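Local coordinates for amidohydrolase (PDB 4F0L), which is a metal-dependent hydrolase of the amidohydrolase superfamily, probably a deaminase, at residues Glu339-Glu344 against Trp415-Arg420; Thr364-Phe369 against Lys407-Leu412. All blocks are in the same frame, centred on the assembly; numbering follows the deposited sequence.

Interaction 1: Glu339-Glu344 against Trp415-Arg420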
loop_
_atom_site.group_PDB
_atom_site.type_symbol
_atom_site.label_atom_id
_atom_site.label_comp_id
_atom_site.label_asym_id
_atom_site.label_seq_id
_atom_site.Cartn_x
_atom_site.Cartn_y
_atom_site.Cartn_z
ATOM N N GLU B 339 -3.092 -0.165 -6.134
ATOM C CA GLU B 339 -4.247 0.589 -6.527
ATOM C C GLU B 339 -5.573 -0.010 -6.056
ATOM O O GLU B 339 -6.449 0.694 -5.508
ATOM C CB GLU B 339 -4.293 0.788 -8.038
ATOM C CG GLU B 339 -3.116 1.566 -8.581
ATOM C CD GLU B 339 -3.117 3.060 -8.278
ATOM O OE1 GLU B 339 -4.078 3.543 -7.678
ATOM O OE2 GLU B 339 -2.122 3.754 -8.635
ATOM N N LEU B 340 -5.736 -1.306 -6.264
ATOM C CA LEU B 340 -6.991 -1.956 -5.926
ATOM C C LEU B 340 -7.164 -1.982 -4.413
ATOM O O LEU B 340 -8.290 -1.762 -3.890
ATOM C CB LEU B 340 -7.053 -3.368 -6.511
ATOM C CG LEU B 340 -7.115 -3.429 -8.040
ATOM C CD1 LEU B 340 -7.223 -4.884 -8.518
ATOM C CD2 LEU B 340 -8.264 -2.560 -8.579
ATOM N N ARG B 341 -6.091 -2.305 -3.698
ATOM C CA ARG B 341 -6.151 -2.306 -2.245
ATOM C C ARG B 341 -6.562 -0.925 -1.744
ATOM O O ARG B 341 -7.441 -0.804 -0.872
ATOM C CB ARG B 341 -4.792 -2.718 -1.692
ATOM C CG ARG B 341 -4.717 -2.893 -0.234
ATOM C CD ARG B 341 -3.458 -3.681 0.161
ATOM N NE ARG B 341 -2.240 -2.946 -0.123
ATOM C CZ ARG B 341 -1.324 -3.264 -1.044
ATOM N NH1 ARG B 341 -0.264 -2.484 -1.194
ATOM N NH2 ARG B 341 -1.418 -4.332 -1.819
ATOM N N GLN B 342 -5.913 0.118 -2.254
ATOM C CA GLN B 342 -6.248 1.492 -1.838
ATOM C C GLN B 342 -7.713 1.854 -2.144
ATOM O O GLN B 342 -8.397 2.457 -1.310
ATOM C CB GLN B 342 -5.280 2.497 -2.447
ATOM C CG GLN B 342 -5.591 3.977 -2.177
ATOM C CD GLN B 342 -5.582 4.329 -0.710
ATOM O OE1 GLN B 342 -4.778 3.789 0.039
ATOM N NE2 GLN B 342 -6.510 5.200 -0.275
ATOM N N LEU B 343 -8.207 1.451 -3.318
ATOM C CA LEU B 343 -9.611 1.655 -3.630
ATOM C C LEU B 343 -10.521 1.020 -2.557
ATOM O O LEU B 343 -11.342 1.717 -1.939
ATOM C CB LEU B 343 -9.932 1.112 -5.014
ATOM C CG LEU B 343 -11.382 1.169 -5.470
ATOM C CD1 LEU B 343 -11.946 2.591 -5.425
ATOM C CD2 LEU B 343 -11.491 0.512 -6.860
ATOM N N GLU B 344 -10.336 -0.269 -2.290
ATOM C CA GLU B 344 -11.152 -0.951 -1.314
ATOM C C GLU B 344 -11.009 -0.331 0.059
ATOM O O GLU B 344 -12.019 -0.096 0.738
ATOM C CB GLU B 344 -10.802 -2.449 -1.295
ATOM C CG GLU B 344 -11.449 -3.311 -0.193
ATOM C CD GLU B 344 -12.962 -3.408 -0.240
ATOM O OE1 GLU B 344 -13.617 -3.053 -1.272
ATOM O OE2 GLU B 344 -13.523 -3.844 0.791
ATOM N N TRP B 415 -2.713 -12.004 -3.444
ATOM C CA TRP B 415 -1.955 -11.069 -4.226
ATOM C C TRP B 415 -2.246 -9.668 -3.821
ATOM O O TRP B 415 -1.336 -8.886 -3.573
ATOM C CB TRP B 415 -2.330 -11.244 -5.692
ATOM C CG TRP B 415 -1.623 -10.364 -6.675
ATOM C CD1 TRP B 415 -0.368 -9.760 -6.552
ATOM C CD2 TRP B 415 -2.091 -10.007 -7.997
ATOM N NE1 TRP B 415 -0.062 -9.059 -7.679
ATOM C CE2 TRP B 415 -1.048 -9.186 -8.594
ATOM C CE3 TRP B 415 -3.253 -10.254 -8.726
ATOM C CZ2 TRP B 415 -1.175 -8.656 -9.873
ATOM C CZ3 TRP B 415 -3.372 -9.709 -10.004
ATOM C CH2 TRP B 415 -2.353 -8.938 -10.560
ATOM N N ILE B 416 -3.523 -9.314 -3.781
ATOM C CA ILE B 416 -3.908 -7.910 -3.643
ATOM C C ILE B 416 -3.861 -7.423 -2.198
ATOM O O ILE B 416 -3.494 -6.288 -1.957
ATOM C CB ILE B 416 -5.319 -7.681 -4.213
ATOM C CG1 ILE B 416 -5.283 -7.829 -5.732
ATOM C CG2 ILE B 416 -5.865 -6.305 -3.799
ATOM C CD1 ILE B 416 -6.651 -8.054 -6.366
ATOM N N PHE B 417 -4.224 -8.269 -1.236
ATOM C CA PHE B 417 -4.349 -7.833 0.156
ATOM C C PHE B 417 -3.260 -8.274 1.094
ATOM O O PHE B 417 -3.025 -7.636 2.089
ATOM C CB PHE B 417 -5.719 -8.239 0.715
ATOM C CG PHE B 417 -6.864 -7.551 0.027
ATOM C CD1 PHE B 417 -7.137 -6.215 0.276
ATOM C CD2 PHE B 417 -7.625 -8.217 -0.926
ATOM C CE1 PHE B 417 -8.182 -5.567 -0.363
ATOM C CE2 PHE B 417 -8.661 -7.562 -1.586
ATOM C CZ PHE B 417 -8.947 -6.239 -1.305
ATOM N N ALA B 418 -2.627 -9.403 0.807
ATOM C CA ALA B 418 -1.712 -10.021 1.766
ATOM C C ALA B 418 -0.284 -10.073 1.274
ATOM O O ALA B 418 0.559 -10.534 2.007
ATOM C CB ALA B 418 -2.183 -11.418 2.147
ATOM N N GLY B 419 -0.015 -9.635 0.043
ATOM C CA GLY B 419 1.361 -9.645 -0.481
ATOM C C GLY B 419 1.909 -11.058 -0.675
ATOM O O GLY B 419 3.129 -11.271 -0.678
ATOM N N ARG B 420 1.014 -12.033 -0.853
ATOM C CA ARG B 420 1.406 -13.448 -0.897
ATOM C C ARG B 420 1.620 -14.017 -2.332
ATOM O O ARG B 420 1.912 -15.196 -2.487
ATOM C CB ARG B 420 0.335 -14.276 -0.162
ATOM C CG ARG B 420 0.330 -14.110 1.365
ATOM C CD ARG B 420 1.493 -14.743 2.105
ATOM N NE ARG B 420 1.417 -14.383 3.529
ATOM C CZ ARG B 420 0.748 -15.055 4.464
ATOM N NH1 ARG B 420 0.162 -16.202 4.173
ATOM N NH2 ARG B 420 0.715 -14.606 5.716
#

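Interaction 2: Thr364-Phe369 against Lys407-Leu412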
loop_
_atom_site.group_PDB
_atom_site.type_symbol
_atom_site.label_atom_id
_atom_site.label_comp_id
_atom_site.label_asym_id
_atom_site.label_seq_id
_atom_site.Cartn_x
_atom_site.Cartn_y
_atom_site.Cartn_z
ATOM N N THR B 364 -13.550 -9.901 -2.772
ATOM C CA THR B 364 -13.323 -8.480 -3.071
ATOM C C THR B 364 -12.219 -8.352 -4.132
ATOM O O THR B 364 -12.335 -7.560 -5.067
ATOM C CB THR B 364 -12.948 -7.696 -1.781
ATOM O OG1 THR B 364 -14.015 -7.813 -0.851
ATOM C CG2 THR B 364 -12.743 -6.231 -2.067
ATOM N N GLY B 365 -11.167 -9.151 -4.023
ATOM C CA GLY B 365 -10.071 -9.078 -4.999
ATOM C C GLY B 365 -10.529 -9.487 -6.390
ATOM O O GLY B 365 -10.182 -8.844 -7.390
ATOM N N ARG B 366 -11.359 -10.520 -6.449
ATOM C CA ARG B 366 -11.971 -10.963 -7.704
ATOM C C ARG B 366 -12.805 -9.863 -8.380
ATOM O O ARG B 366 -12.605 -9.552 -9.564
ATOM C CB ARG B 366 -12.820 -12.214 -7.463
ATOM C CG ARG B 366 -13.698 -12.683 -8.624
ATOM C CD ARG B 366 -12.927 -13.157 -9.847
ATOM N NE ARG B 366 -13.875 -13.597 -10.888
ATOM C CZ ARG B 366 -14.530 -14.755 -10.859
ATOM N NH1 ARG B 366 -14.358 -15.595 -9.845
ATOM N NH2 ARG B 366 -15.392 -15.076 -11.826
ATOM N N ALA B 367 -13.718 -9.267 -7.643
ATOM C CA ALA B 367 -14.583 -8.222 -8.181
ATOM C C ALA B 367 -13.773 -7.039 -8.674
ATOM O O ALA B 367 -14.022 -6.511 -9.747
ATOM C CB ALA B 367 -15.595 -7.764 -7.128
ATOM N N LEU B 368 -12.777 -6.628 -7.903
ATOM C CA LEU B 368 -12.001 -5.466 -8.267
ATOM C C LEU B 368 -11.129 -5.748 -9.482
ATOM O O LEU B 368 -11.028 -4.913 -10.382
ATOM C CB LEU B 368 -11.143 -5.026 -7.091
ATOM C CG LEU B 368 -11.949 -4.293 -6.016
ATOM C CD1 LEU B 368 -10.992 -3.871 -4.930
ATOM C CD2 LEU B 368 -12.720 -3.088 -6.567
ATOM N N PHE B 369 -10.513 -6.914 -9.501
ATOM C CA PHE B 369 -9.634 -7.269 -10.585
ATOM C C PHE B 369 -10.423 -7.409 -11.874
ATOM O O PHE B 369 -10.039 -6.812 -12.877
ATOM C CB PHE B 369 -8.865 -8.557 -10.333
ATOM C CG PHE B 369 -7.903 -8.875 -11.428
ATOM C CD1 PHE B 369 -6.661 -8.279 -11.469
ATOM C CD2 PHE B 369 -8.269 -9.732 -12.474
ATOM C CE1 PHE B 369 -5.760 -8.563 -12.502
ATOM C CE2 PHE B 369 -7.388 -9.994 -13.505
ATOM C CZ PHE B 369 -6.129 -9.416 -13.513
ATOM N N LYS B 407 -6.938 -22.056 -4.709
ATOM C CA LYS B 407 -7.829 -22.111 -5.864
ATOM C C LYS B 407 -8.115 -20.666 -6.209
ATOM O O LYS B 407 -7.853 -19.791 -5.399
ATOM C CB LYS B 407 -9.095 -22.946 -5.542
ATOM N N GLY B 408 -8.546 -20.396 -7.436
ATOM C CA GLY B 408 -8.587 -19.048 -8.031
ATOM C C GLY B 408 -8.742 -17.766 -7.227
ATOM O O GLY B 408 -7.819 -17.001 -7.160
ATOM N N ASP B 409 -9.928 -17.467 -6.713
ATOM C CA ASP B 409 -10.165 -16.182 -6.022
ATOM C C ASP B 409 -9.193 -15.948 -4.834
ATOM O O ASP B 409 -8.740 -14.827 -4.587
ATOM C CB ASP B 409 -11.608 -16.121 -5.522
ATOM C CG ASP B 409 -12.620 -15.856 -6.630
ATOM O OD1 ASP B 409 -12.238 -15.622 -7.797
ATOM O OD2 ASP B 409 -13.831 -15.896 -6.311
ATOM N N VAL B 410 -8.860 -17.021 -4.130
ATOM C CA VAL B 410 -7.941 -16.975 -3.017
ATOM C C VAL B 410 -6.585 -16.467 -3.491
ATOM O O VAL B 410 -5.906 -15.696 -2.784
ATOM C CB VAL B 410 -7.835 -18.368 -2.334
ATOM C CG1 VAL B 410 -6.709 -18.400 -1.304
ATOM C CG2 VAL B 410 -9.173 -18.730 -1.699
ATOM N N VAL B 411 -6.198 -16.840 -4.715
ATOM C CA VAL B 411 -4.947 -16.318 -5.275
ATOM C C VAL B 411 -5.011 -14.780 -5.424
ATOM O O VAL B 411 -4.033 -14.072 -5.086
ATOM C CB VAL B 411 -4.570 -16.955 -6.632
ATOM C CG1 VAL B 411 -3.386 -16.196 -7.234
ATOM C CG2 VAL B 411 -4.285 -18.448 -6.490
ATOM N N LEU B 412 -6.136 -14.268 -5.936
ATOM C CA LEU B 412 -6.284 -12.821 -6.149
ATOM C C LEU B 412 -6.247 -12.085 -4.810
ATOM O O LEU B 412 -5.609 -11.026 -4.693
ATOM C CB LEU B 412 -7.572 -12.484 -6.887
ATOM C CG LEU B 412 -7.659 -12.958 -8.337
ATOM C CD1 LEU B 412 -9.049 -12.693 -8.948
ATOM C CD2 LEU B 412 -6.534 -12.350 -9.184
#

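Interaction 1: Glu339-Glu344 against Trp415-Arg420
R341 reaches from helix 336-351 to the C-terminal turn of helix 408-417 and makes the one hydrogen bond of this contact. Its NH2 donates to the carbonyl oxygen of I416 over 2.9 Å, with an N-H...O angle of 166°. The oxygen lies in the guanidinium plane, at its edge, whereas the donor is tilted 28° from the carbonyl plane. A bend at chi3 (66°) turns the end of the otherwise extended arginine so that its edge meets that oxygen, and R341 CD comes within 3.4 Å of I416 O. The other terminal nitrogen, NH1, forms a salt bridge with D338, one turn earlier on the same helix, so the guanidinium is held through both terminal nitrogens.

Apolar contacts fill in beside this bond. L340 and I416 meet through their methyl ends, CD1 to CD1 at 3.9 Å, and I416 CG2 sits over one face of the F417 ring, 3.7 Å above its plane. That ring is approached obliquely by aliphatic carbons of two charged residues: R341 CG lies 4.1 Å from F417 CD1, and E344 CG 4.0 Å from F417 CE1. The carboxylate of E344 stands almost perpendicular to the ring and binds R348 and the backbone nitrogens of V356 and L357.

Helix 408-417 is thereby joined to a helix that follows strand 323-326 of the amidohydrolase barrel. The carbonyl of I416 lies three residues before G419, which has positive phi; the charged donor therefore probably offsets part of the negative end of the helix dipole.

Interaction 2: Thr364-Phe369 against Lys407-Leu412
L412 packs against R366 where helices 364-379 and 408-417, two helices of the amidohydrolase TIM-barrel family fold, meet; the axes of segments 364-369 and 408-412 approach to 8.3 Å and run at 80° to each other. The close part centres on G365, whose lack of a side chain lets the backbones approach to 5.4 Å between its CA and that of L412. G365 C lies 4.2 Å from L412 CB. Beside it, L412 CD1 rests 3.6 Å from R366 CA, while the other methyl, CD2, touches the F369 ring obliquely and more loosely, at 4.4 Å from CG. L20 of strand 19-21 also packs against R366, F369 and L412.

Towards the partly exposed side the contact turns polar. A bend at chi2 carries the R366 chain across the D409 carboxylate, and the two form a salt bridge with their planes 59° apart. R366 NE pairs with D370, while D409 OD1 accepts a hydrogen bond from W25 NE1 and OD2 makes a salt bridge to R79 of the second subunit, so both charges have further partners. Across the bridge itself, R366 NH1 meets the syn lone pair of D409 OD1 at 2.9 Å, the oxygen lying 11° out of the guanidinium plane.

In the fold
Helix 408-417 serves both contacts, presenting its first turn to helix 364-379 in interaction 2 and its last turn to helix 336-351 in interaction 1. The two centres lie about 10 Å apart, and packing is continuous between them: E344 CD is 3.4 Å from T364 CG2, and the rings of W415 and F369 approach to 3.6 Å between CZ3 and CE1. Helices 336-351 and 364-379, consecutive in the chain, also touch directly, with L368 CD1 3.6 Å from L340 O. Both contacts border the second subunit. Neither reaches the iron site of H65, H67, H241 and D329; both lie away from it, where the three helices pack together.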